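Local atomic coordinates of spore coat polysaccharide biosynthesis protein spsE (Bacillus subtilis, PDB entry 1VLI), a protein that probably acts as a sialic acid synthase-like enzyme (N-acylneuraminate-9-phosphate synthase activity) in making the spore coat polysaccharide. Residues S204-I209 and C235-L240. Numbering follows the deposited sequence.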
# COMPACT_ATOMS: atom_id res chain seq x y z
N SER A 204 -6.39 16.41 4.02
CA SER A 204 -5.13 16.11 3.32
C SER A 204 -3.91 16.06 4.23
O SER A 204 -3.03 15.21 4.04
CB SER A 204 -4.89 17.13 2.23
OG SER A 204 -6.01 17.21 1.37
N ASN A 205 -3.86 16.97 5.21
CA ASN A 205 -2.68 17.21 6.03
C ASN A 205 -1.37 17.12 5.27
O ASN A 205 -0.48 16.36 5.64
CB ASN A 205 -2.67 16.27 7.24
CG ASN A 205 -3.79 16.57 8.22
OD1 ASN A 205 -3.82 17.65 8.89
ND2 ASN A 205 -4.71 15.63 8.34
N LEU A 206 -1.23 17.91 4.21
CA LEU A 206 -0.01 17.89 3.38
C LEU A 206 1.29 18.33 4.07
O LEU A 206 2.39 18.01 3.59
CB LEU A 206 -0.23 18.68 2.09
CG LEU A 206 -1.34 18.26 1.13
CD1 LEU A 206 -1.13 18.90 -0.24
CD2 LEU A 206 -1.36 16.74 0.98
N SER A 207 1.20 19.08 5.19
CA SER A 207 2.42 19.44 5.92
C SER A 207 3.16 18.17 6.41
O SER A 207 4.31 18.24 6.80
CB SER A 207 2.14 20.42 7.07
OG SER A 207 1.09 19.92 7.86
N VAL A 208 2.50 17.02 6.35
CA VAL A 208 3.11 15.77 6.70
C VAL A 208 4.23 15.37 5.75
O VAL A 208 5.20 14.72 6.17
CB VAL A 208 2.05 14.67 6.75
CG1 VAL A 208 2.68 13.26 6.70
CG2 VAL A 208 1.17 14.82 7.96
N ILE A 209 4.10 15.76 4.48
CA ILE A 209 5.09 15.38 3.48
C ILE A 209 6.52 15.90 3.79
O ILE A 209 7.41 15.07 3.92
CB ILE A 209 4.60 15.76 2.05
CG1 ILE A 209 3.42 14.86 1.66
CG2 ILE A 209 5.76 15.67 1.04
CD1 ILE A 209 2.75 15.26 0.32
N CYS A 235 -0.93 18.71 -7.16
CA CYS A 235 0.03 19.78 -7.39
C CYS A 235 0.57 20.43 -6.11
O CYS A 235 1.75 20.74 -6.03
CB CYS A 235 -0.60 20.87 -8.26
SG CYS A 235 -0.85 20.31 -9.96
N ALA A 236 -0.29 20.63 -5.12
CA ALA A 236 0.15 21.21 -3.85
C ALA A 236 1.17 20.26 -3.22
O ALA A 236 2.22 20.69 -2.78
CB ALA A 236 -1.02 21.45 -2.94
N ALA A 237 0.88 18.96 -3.25
CA ALA A 237 1.81 17.94 -2.74
C ALA A 237 3.18 18.01 -3.43
O ALA A 237 4.22 17.99 -2.75
CB ALA A 237 1.22 16.56 -2.91
N VAL A 238 3.16 18.08 -4.78
CA VAL A 238 4.37 18.14 -5.58
C VAL A 238 5.18 19.37 -5.19
O VAL A 238 6.39 19.30 -5.00
CB VAL A 238 4.04 18.16 -7.10
CG1 VAL A 238 5.23 18.66 -7.96
CG2 VAL A 238 3.62 16.78 -7.54
N ARG A 239 4.51 20.51 -5.03
CA ARG A 239 5.26 21.70 -4.66
C ARG A 239 5.64 21.78 -3.17
O ARG A 239 6.33 22.69 -2.77
CB ARG A 239 4.69 22.99 -5.29
CG ARG A 239 3.69 23.80 -4.53
CD ARG A 239 3.04 24.92 -5.41
NE ARG A 239 1.77 24.44 -5.93
CZ ARG A 239 0.58 24.63 -5.35
NH1 ARG A 239 0.46 25.36 -4.21
NH2 ARG A 239 -0.51 24.08 -5.91
N LEU A 240 5.23 20.77 -2.40
CA LEU A 240 5.73 20.52 -1.05
C LEU A 240 6.77 19.41 -1.04
O LEU A 240 7.16 18.99 0.02
CB LEU A 240 4.60 20.13 -0.09
CG LEU A 240 3.85 21.34 0.46
CD1 LEU A 240 2.57 20.96 1.15
CD2 LEU A 240 4.73 22.10 1.39
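Leu240 N is shared by two carbonyls of its own segment: it bonds to Ala237 O at 3.0 Å and, more weakly, to Ala236 O. That grip holds the residue in place, from where its side chain reaches across to Leu206. Leu240 CD1 comes up against Leu206 CB at 3.7 Å and also brushes Leu206 O, which accepts a bond from Ile209 N at 3.0 Å. Leu206 answers with the far end of its own chain: the extended second torsion (chi2 -164°) carries CD1 out to the helix, where it rests 3.7 Å from Ala236 CB and 3.6 Å from Ala237 N. Three residues later, Ile209 works with two branches. CD1, at the end of an extended chain (chi2 173°), meets Ala237 CB at 3.8 Å, while CG2 lies by Leu240 O at 3.7 Å. Phe223 of strand 220-225 touches Leu206, Ile209 and Ala237; Leu295 packs on Ala236 and Leu296 on Leu240. The contact therefore joins two successive outer helices of the TIM barrel, 208-215 and 232-239. Its cohesion is apolar: the small alanines let the longer branches of Leu206 and Ile209 approach the helix backbone.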